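Ribose ABC transporter, substrate binding protein (Conexibacter woesei, PDB 4KQ9) probably binds a sugar such as ribose outside the membrane and delivers it to an ABC transporter for uptake into the cell. Local coordinates at residues Ser106-Asp111 with Ile272-Ile277; Ala134-Thr139 with Thr179-Ile184; Leu241-Cys246 with Val276-Thr281. The protein carries 1 engineered substitution. All coordinates share one frame; numbering follows the deposited sequence.

Contact 1: Ser106-Asp111 with Ile272-Ile277; sequences SFVGSD and IFTPVI. With GOL (glycerol), chain B.
This contact is the edge of the six-stranded parallel sheet of one lobe, where its last two strands, 106-109 and 271-273, run out into segments leading to the other lobe, the hinge of a periplasmic binding protein. The strands pair in parallel, Val108 beside Ile272. Ile272 sits between two backbone bonds: its N donates almost straight to Phe107 O (2.9 Å, 173°), and its O accepts from Gly109 N at 3.1 Å. Thr274 N reaches Gly109 O at 3.3 Å from above the carbonyl plane, a bond longer and less well directed than those two. The branched Val108 and Ile272 stand side by side, pointing the same way, with CG2 of Val108 4.1 Å from CB of Ile272. CG1 of Val108 presses on the methyl CG2 of Thr274 (3.5 Å). At the backbone angles of Gly109 a CB would jam against the carbonyl O of Val108, so a residue without one suits the place.

Beyond Gly109, Asp111 CB rests on CD1 of Phe273, and the carboxylate stacks over one ring face, its plane turned 22° from the ring; Asp111 also N-caps helix 112-126. One water accepts from Ser110 OG and Thr274 OG1 and donates to Pro275 O, so hydroxyls suit both places; Ser110 OG also bonds Gln245. A glycerol molecule, probably from the crystallisation liquor, bridges the segments: its O3 accepts from Asp111 N (3.1 Å) and donates to Thr274 O (2.5 Å). Paired strands leaving a sheet edge as adjacent crossovers are characteristic of the interdomain hinge of type I periplasmic binding proteins.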
loop_
_atom_site.group_PDB
_atom_site.type_symbol
_atom_site.label_atom_id
_atom_site.label_comp_id
_atom_site.label_asym_id
_atom_site.label_seq_id
_atom_site.Cartn_x
_atom_site.Cartn_y
_atom_site.Cartn_z
ATOM N N SER A 106 -14.050 -10.879 -1.980
ATOM C CA SER A 106 -13.566 -9.845 -1.106
ATOM C C SER A 106 -12.431 -9.023 -1.761
ATOM O O SER A 106 -11.849 -9.420 -2.786
ATOM C CB SER A 106 -13.062 -10.475 0.208
ATOM O OG SER A 106 -12.832 -9.485 1.182
ATOM N N PHE A 107 -12.141 -7.888 -1.127
ATOM C CA PHE A 107 -11.006 -7.019 -1.402
ATOM C C PHE A 107 -10.227 -6.886 -0.099
ATOM O O PHE A 107 -10.702 -6.358 0.869
ATOM C CB PHE A 107 -11.490 -5.697 -1.934
ATOM C CG PHE A 107 -10.417 -4.659 -2.086
ATOM C CD1 PHE A 107 -9.083 -4.990 -2.250
ATOM C CD2 PHE A 107 -10.769 -3.332 -2.089
ATOM C CE1 PHE A 107 -8.105 -4.002 -2.334
ATOM C CE2 PHE A 107 -9.811 -2.342 -2.203
ATOM C CZ PHE A 107 -8.472 -2.665 -2.343
ATOM N N VAL A 108 -9.072 -7.516 -0.064
ATOM C CA VAL A 108 -8.174 -7.574 1.070
ATOM C C VAL A 108 -7.068 -6.556 0.767
ATOM O O VAL A 108 -6.374 -6.661 -0.269
ATOM C CB VAL A 108 -7.570 -8.987 1.230
ATOM C CG1 VAL A 108 -6.454 -9.042 2.242
ATOM C CG2 VAL A 108 -8.620 -9.974 1.662
ATOM N N GLY A 109 -6.877 -5.595 1.673
ATOM C CA GLY A 109 -5.804 -4.646 1.478
ATOM C C GLY A 109 -5.961 -3.415 2.371
ATOM O O GLY A 109 -6.897 -3.297 3.169
ATOM N N SER A 110 -4.923 -2.578 2.378
ATOM C CA SER A 110 -4.883 -1.478 3.340
ATOM C C SER A 110 -6.048 -0.524 3.131
ATOM O O SER A 110 -6.557 -0.396 2.042
ATOM C CB SER A 110 -3.578 -0.632 3.203
ATOM O OG SER A 110 -2.459 -1.417 3.312
ATOM N N ASP A 111 -6.391 0.166 4.209
ATOM C CA ASP A 111 -7.298 1.294 4.199
ATOM C C ASP A 111 -6.468 2.558 3.989
ATOM O O ASP A 111 -5.836 3.067 4.936
ATOM C CB ASP A 111 -7.961 1.358 5.567
ATOM C CG ASP A 111 -8.954 2.520 5.703
ATOM O OD1 ASP A 111 -9.086 3.340 4.780
ATOM O OD2 ASP A 111 -9.590 2.581 6.782
ATOM N N ILE A 272 -11.843 -6.325 3.578
ATOM C CA ILE A 272 -11.094 -6.714 4.806
ATOM C C ILE A 272 -9.845 -5.826 4.818
ATOM O O ILE A 272 -9.013 -5.968 3.927
ATOM C CB ILE A 272 -10.710 -8.202 4.751
ATOM C CG1 ILE A 272 -11.965 -9.086 4.778
ATOM C CG2 ILE A 272 -9.669 -8.532 5.805
ATOM C CD1 ILE A 272 -11.778 -10.537 4.361
ATOM N N PHE A 273 -9.810 -4.849 5.745
ATOM C CA PHE A 273 -8.696 -3.937 5.912
ATOM C C PHE A 273 -7.603 -4.705 6.641
ATOM O O PHE A 273 -7.872 -5.398 7.608
ATOM C CB PHE A 273 -9.111 -2.754 6.764
ATOM C CG PHE A 273 -10.186 -1.924 6.169
ATOM C CD1 PHE A 273 -10.038 -1.342 4.940
ATOM C CD2 PHE A 273 -11.361 -1.704 6.862
ATOM C CE1 PHE A 273 -11.050 -0.529 4.392
ATOM C CE2 PHE A 273 -12.374 -0.885 6.332
ATOM C CZ PHE A 273 -12.218 -0.275 5.099
ATOM N N THR A 274 -6.381 -4.642 6.101
ATOM C CA THR A 274 -5.226 -5.293 6.621
ATOM C C THR A 274 -4.439 -4.321 7.485
ATOM O O THR A 274 -4.543 -3.161 7.277
ATOM C CB THR A 274 -4.379 -5.859 5.442
ATOM O OG1 THR A 274 -4.209 -4.881 4.408
ATOM C CG2 THR A 274 -5.127 -7.044 4.802
ATOM N N PRO A 275 -3.675 -4.821 8.442
ATOM C CA PRO A 275 -2.928 -3.995 9.359
ATOM C C PRO A 275 -1.889 -3.116 8.663
ATOM O O PRO A 275 -1.362 -3.449 7.629
ATOM C CB PRO A 275 -2.247 -4.982 10.301
ATOM C CG PRO A 275 -2.655 -6.305 9.943
ATOM C CD PRO A 275 -3.445 -6.238 8.669
ATOM N N VAL A 276 -1.724 -1.923 9.199
ATOM C CA VAL A 276 -0.609 -1.041 8.842
ATOM C C VAL A 276 0.124 -0.689 10.142
ATOM O O VAL A 276 -0.508 -0.729 11.216
ATOM C CB VAL A 276 -1.084 0.236 8.135
ATOM C CG1 VAL A 276 -1.871 -0.065 6.895
ATOM C CG2 VAL A 276 -1.856 1.203 9.043
ATOM N N ILE A 277 1.420 -0.408 10.039
ATOM C CA ILE A 277 2.281 -0.114 11.161
ATOM C C ILE A 277 3.080 1.160 10.877
ATOM O O ILE A 277 3.744 1.227 9.853
ATOM C CB ILE A 277 3.259 -1.240 11.486
ATOM C CG1 ILE A 277 2.495 -2.471 11.947
ATOM C CG2 ILE A 277 4.125 -0.826 12.646
ATOM C CD1 ILE A 277 3.303 -3.671 12.330
HETATM C C1 GOL B . -6.359 -2.007 9.789
HETATM O O1 GOL B . -7.330 -2.336 10.791
HETATM C C2 GOL B . -6.408 -0.538 9.353
HETATM O O2 GOL B . -7.690 -0.188 8.830
HETATM C C3 GOL B . -5.455 -0.257 8.192
HETATM O O3 GOL B . -5.775 -0.975 6.993
HETATM O O HOH W 1 -2.052 -3.417 4.999
#

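Contact 2: Ala134-Thr139 with Thr179-Ile184; sequences AMVNGT and TATQNI
Apolar helix-on-sheet packing joins strand 132-136, an inner strand of the four-stranded parallel sheet, to helix 174-187, which lies against one face of that sheet. The axes of strand 134-136 and helix 179-184 approach to 9.5 Å and run nearly antiparallel, at 158°. No hydrogen bond crosses; the contact is made by methyl groups. Val136 spans one helical turn: its CG1, anti to the backbone N (chi1 174°), meets CB of Ala180 at 3.9 Å, while CG2 meets CD1 of Ile184 at 3.4 Å, tighter than usual van der Waals contact. Ile184, one helical turn after Ala180, reaches along the strand with two branches, CG2 lying 4.0 Å from CB of Ala134 and CD1 touching that same methyl as well as Val136. Each alanine faces a branched partner, small against large, which lets strand and helix lie close. Thr181 lies alongside, its hydroxyl turned back to Gly177 O and also bonded to Tyr196, which satisfies a polar atom at the border of an apolar layer. Helix 174-187 links strand 162-167 to strand 193-196, the two neighbours of strand 132-136, in a beta-alpha-beta crossover that passes over strand 132-136, as in the alpha/beta lobes of this family.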
loop_
_atom_site.group_PDB
_atom_site.type_symbol
_atom_site.label_atom_id
_atom_site.label_comp_id
_atom_site.label_asym_id
_atom_site.label_seq_id
_atom_site.Cartn_x
_atom_site.Cartn_y
_atom_site.Cartn_z
ATOM N N ALA A 134 2.890 21.219 3.704
ATOM C CA ALA A 134 2.678 21.064 2.308
ATOM C C ALA A 134 2.533 19.590 1.979
ATOM O O ALA A 134 3.014 18.696 2.710
ATOM C CB ALA A 134 3.843 21.636 1.516
HETATM N N MSE A 135 1.846 19.361 0.875
HETATM C CA MSE A 135 1.528 18.001 0.440
HETATM C C MSE A 135 2.073 17.817 -0.923
HETATM O O MSE A 135 1.777 18.619 -1.836
HETATM C CB MSE A 135 -0.011 17.803 0.509
HETATM C CG MSE A 135 -0.479 17.820 1.945
HETATM SE SE MSE A 135 -2.467 17.503 1.975
HETATM C CE MSE A 135 -2.542 15.669 1.171
ATOM N N VAL A 136 2.863 16.770 -1.075
ATOM C CA VAL A 136 3.393 16.336 -2.363
ATOM C C VAL A 136 2.772 14.990 -2.689
ATOM O O VAL A 136 3.245 13.905 -2.239
ATOM C CB VAL A 136 4.938 16.291 -2.370
ATOM C CG1 VAL A 136 5.522 15.690 -3.687
ATOM C CG2 VAL A 136 5.538 17.691 -2.116
ATOM N N ASN A 137 1.734 15.053 -3.484
ATOM C CA ASN A 137 0.934 13.891 -3.810
ATOM C C ASN A 137 1.542 13.260 -5.010
ATOM O O ASN A 137 2.298 13.923 -5.697
ATOM C CB ASN A 137 -0.525 14.256 -4.062
ATOM C CG ASN A 137 -1.228 14.875 -2.868
ATOM O OD1 ASN A 137 -1.704 14.167 -1.945
ATOM N ND2 ASN A 137 -1.378 16.198 -2.899
ATOM N N GLY A 138 1.315 11.952 -5.228
ATOM C CA GLY A 138 1.807 11.251 -6.427
ATOM C C GLY A 138 0.779 11.534 -7.566
ATOM O O GLY A 138 0.251 12.658 -7.663
ATOM N N THR A 139 0.506 10.525 -8.401
ATOM C CA THR A 139 -0.390 10.657 -9.614
ATOM C C THR A 139 -1.843 10.979 -9.369
ATOM O O THR A 139 -2.587 10.325 -8.615
ATOM C CB THR A 139 -0.298 9.348 -10.437
ATOM O OG1 THR A 139 1.065 9.068 -10.676
ATOM C CG2 THR A 139 -1.000 9.481 -11.787
ATOM N N THR A 179 12.026 17.663 -7.120
ATOM C CA THR A 179 11.574 18.873 -7.853
ATOM C C THR A 179 10.446 19.602 -7.222
ATOM O O THR A 179 10.489 20.805 -7.025
ATOM C CB THR A 179 11.204 18.469 -9.276
ATOM O OG1 THR A 179 12.453 18.179 -9.887
ATOM C CG2 THR A 179 10.536 19.646 -10.056
ATOM N N ALA A 180 9.466 18.846 -6.798
ATOM C CA ALA A 180 8.346 19.457 -6.162
ATOM C C ALA A 180 8.723 20.138 -4.852
ATOM O O ALA A 180 8.238 21.260 -4.520
ATOM C CB ALA A 180 7.295 18.377 -5.971
ATOM N N THR A 181 9.576 19.474 -4.072
ATOM C CA THR A 181 10.015 20.028 -2.787
ATOM C C THR A 181 10.885 21.258 -2.968
ATOM O O THR A 181 10.723 22.246 -2.230
ATOM C CB THR A 181 10.716 18.964 -1.922
ATOM O OG1 THR A 181 9.855 17.811 -1.774
ATOM C CG2 THR A 181 11.207 19.498 -0.568
ATOM N N GLN A 182 11.805 21.225 -3.939
ATOM C CA GLN A 182 12.625 22.409 -4.108
ATOM C C GLN A 182 11.775 23.625 -4.507
ATOM O O GLN A 182 11.966 24.664 -3.947
ATOM C CB GLN A 182 13.847 22.180 -5.006
ATOM C CG GLN A 182 13.625 21.505 -6.309
ATOM C CD GLN A 182 14.904 21.443 -7.185
ATOM O OE1 GLN A 182 16.034 21.146 -6.738
ATOM N NE2 GLN A 182 14.716 21.753 -8.431
ATOM N N ASN A 183 10.734 23.436 -5.312
ATOM C CA ASN A 183 9.824 24.547 -5.688
ATOM C C ASN A 183 9.010 25.010 -4.532
ATOM O O ASN A 183 8.875 26.229 -4.337
ATOM C CB ASN A 183 8.940 24.156 -6.830
ATOM C CG ASN A 183 9.731 23.962 -8.123
ATOM O OD1 ASN A 183 10.879 24.381 -8.212
ATOM N ND2 ASN A 183 9.136 23.333 -9.092
ATOM N N ILE A 184 8.464 24.069 -3.749
ATOM C CA ILE A 184 7.749 24.423 -2.552
ATOM C C ILE A 184 8.593 25.302 -1.663
ATOM O O ILE A 184 8.120 26.291 -1.119
ATOM C CB ILE A 184 7.244 23.164 -1.754
ATOM C CG1 ILE A 184 6.041 22.572 -2.429
ATOM C CG2 ILE A 184 6.888 23.530 -0.303
ATOM C CD1 ILE A 184 5.742 21.098 -2.033
#

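Contact 3: Leu241-Cys246 with Val276-Thr281; sequences LTVSQC and VIEIDT
Four backbone hydrogen bonds tie the antiparallel strands 241-244 and 277-280, two in each hydrogen-bonded pair, Thr242 with Ile279 and Ser244 with Ile277. Thr242 N gives to Ile279 O (3.0 Å) and Thr242 O takes Ile279 N (2.9 Å); Ser244 N gives to Ile277 O (2.8 Å), and Ser244 O receives Ile277 N at 3.1 Å. At the end of the strand, Ser244 OG, placed anti to the backbone N (chi1 170°), accepts from Cys246 N at 2.9 Å, an ST turn that bends the chain into helix 247-264; the same hydroxyl is bonded to Glu297.

Around this ladder the packing differs on the two faces. On the side of Thr242 and Ser244, the methyl CG2 of Thr242 lies beside CB of Ile279 (4.0 Å), the two side chains pointing the same way, while SG of Cys246 comes to 4.1 Å from CG1 of Ile277. Helices 284-289 and 291-297 cover this face. On the side of Leu241 and Val243, CD1 of Leu241 leans over Ile279 O, between CB of Glu278 and CB of Asp280, and CG1 of Val243 meets CB of Val276; helix 112-126 lies beyond. Beta-branched residues suit such extended strands, and the hydroxyl of Thr242 is satisfied by Asp199 and Ala226 N. Cys246 is joined by a disulfide to Cys296, so ribbon and C-terminal helix are held by a covalent link as well as by apolar contact.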
loop_
_atom_site.group_PDB
_atom_site.type_symbol
_atom_site.label_atom_id
_atom_site.label_comp_id
_atom_site.label_asym_id
_atom_site.label_seq_id
_atom_site.Cartn_x
_atom_site.Cartn_y
_atom_site.Cartn_z
ATOM N N LEU A 241 8.461 9.895 9.804
ATOM C CA LEU A 241 7.510 8.770 9.882
ATOM C C LEU A 241 7.387 8.098 8.534
ATOM O O LEU A 241 7.327 8.784 7.479
ATOM C CB LEU A 241 6.129 9.272 10.265
ATOM C CG LEU A 241 4.920 8.326 10.388
ATOM C CD1 LEU A 241 5.022 7.694 11.737
ATOM C CD2 LEU A 241 3.549 9.037 10.379
ATOM N N THR A 242 7.336 6.794 8.541
ATOM C CA THR A 242 6.821 6.084 7.385
ATOM C C THR A 242 5.801 5.046 7.834
ATOM O O THR A 242 5.739 4.686 9.040
ATOM C CB THR A 242 7.980 5.436 6.605
ATOM O OG1 THR A 242 7.498 4.875 5.381
ATOM C CG2 THR A 242 8.675 4.360 7.404
ATOM N N VAL A 243 5.025 4.516 6.901
ATOM C CA VAL A 243 3.989 3.565 7.249
ATOM C C VAL A 243 4.198 2.293 6.415
ATOM O O VAL A 243 4.304 2.377 5.175
ATOM C CB VAL A 243 2.591 4.140 7.034
ATOM C CG1 VAL A 243 1.467 3.152 7.503
ATOM C CG2 VAL A 243 2.453 5.420 7.828
ATOM N N SER A 244 4.241 1.127 7.069
ATOM C CA SER A 244 4.226 -0.191 6.349
ATOM C C SER A 244 2.802 -0.663 6.074
ATOM O O SER A 244 1.931 -0.545 6.946
ATOM C CB SER A 244 4.928 -1.223 7.156
ATOM O OG SER A 244 4.709 -2.476 6.577
ATOM N N GLN A 245 2.569 -1.143 4.845
ATOM C CA GLN A 245 1.308 -1.747 4.480
ATOM C C GLN A 245 1.343 -3.239 4.680
ATOM O O GLN A 245 0.444 -3.896 4.251
ATOM C CB GLN A 245 1.064 -1.470 3.018
ATOM C CG GLN A 245 0.805 -0.008 2.743
ATOM C CD GLN A 245 0.355 0.176 1.290
ATOM O OE1 GLN A 245 1.074 0.759 0.485
ATOM N NE2 GLN A 245 -0.791 -0.377 0.945
ATOM N N CYS A 246 2.398 -3.781 5.306
ATOM C CA CYS A 246 2.411 -5.171 5.797
ATOM C C CYS A 246 2.153 -6.202 4.697
ATOM O O CYS A 246 1.219 -7.004 4.780
ATOM C CB CYS A 246 1.380 -5.304 6.886
ATOM S SG CYS A 246 1.789 -4.299 8.349
ATOM N N VAL A 276 -1.724 -1.923 9.199
ATOM C CA VAL A 276 -0.609 -1.041 8.842
ATOM C C VAL A 276 0.124 -0.689 10.142
ATOM O O VAL A 276 -0.508 -0.729 11.216
ATOM C CB VAL A 276 -1.084 0.236 8.135
ATOM C CG1 VAL A 276 -1.871 -0.065 6.895
ATOM C CG2 VAL A 276 -1.856 1.203 9.043
ATOM N N ILE A 277 1.420 -0.408 10.039
ATOM C CA ILE A 277 2.281 -0.114 11.161
ATOM C C ILE A 277 3.080 1.160 10.877
ATOM O O ILE A 277 3.744 1.227 9.853
ATOM C CB ILE A 277 3.259 -1.240 11.486
ATOM C CG1 ILE A 277 2.495 -2.471 11.947
ATOM C CG2 ILE A 277 4.125 -0.826 12.646
ATOM C CD1 ILE A 277 3.303 -3.671 12.330
ATOM N N GLU A 278 2.958 2.144 11.745
ATOM C CA GLU A 278 3.740 3.400 11.718
ATOM C C GLU A 278 5.100 3.227 12.375
ATOM O O GLU A 278 5.218 2.615 13.481
ATOM C CB GLU A 278 3.056 4.468 12.579
ATOM C CG GLU A 278 1.652 4.779 12.202
ATOM C CD GLU A 278 0.942 5.678 13.234
ATOM O OE1 GLU A 278 1.404 6.814 13.515
ATOM O OE2 GLU A 278 -0.106 5.242 13.767
ATOM N N ILE A 279 6.115 3.842 11.766
ATOM C CA ILE A 279 7.480 3.711 12.188
ATOM C C ILE A 279 8.002 5.130 12.284
ATOM O O ILE A 279 8.000 5.802 11.263
ATOM C CB ILE A 279 8.263 2.973 11.100
ATOM C CG1 ILE A 279 7.569 1.671 10.743
ATOM C CG2 ILE A 279 9.688 2.718 11.543
ATOM C CD1 ILE A 279 8.433 0.796 9.914
ATOM N N ASP A 280 8.397 5.604 13.478
ATOM C CA ASP A 280 8.953 6.939 13.622
ATOM C C ASP A 280 10.315 6.889 14.284
ATOM O O ASP A 280 10.780 5.828 14.715
ATOM C CB ASP A 280 7.962 7.921 14.240
ATOM C CG ASP A 280 7.745 7.687 15.757
ATOM O OD1 ASP A 280 8.739 7.704 16.505
ATOM O OD2 ASP A 280 6.583 7.508 16.175
ATOM N N THR A 281 11.002 8.009 14.257
ATOM C CA THR A 281 12.379 8.066 14.722
ATOM C C THR A 281 12.478 7.555 16.175
ATOM O O THR A 281 13.332 6.739 16.459
ATOM C CB THR A 281 12.982 9.492 14.560
ATOM O OG1 THR A 281 12.845 9.939 13.195
ATOM C CG2 THR A 281 14.510 9.473 14.921
#

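Contacts 1 and 3 are two ends of one course of chain: strand 271-273 closes the sheet of one lobe, and after Thr274 and Pro275 the same chain enters strand 277-280 of the other, sharing Val276 and Ile277. Their centres are 14 Å apart, and they touch, Ser110 OG lying 3.1 Å from Gln245 NE2 in a probable hydrogen bond. Glycerols near Phe107, Thr274 and Gln245 lie where the lobes join; in this family the sugar is bound in the cleft between the lobes, so they may mark that region. Contact 2 stands apart in the second lobe, its centre 27 Å from that of contact 1 and 21 Å from that of contact 3.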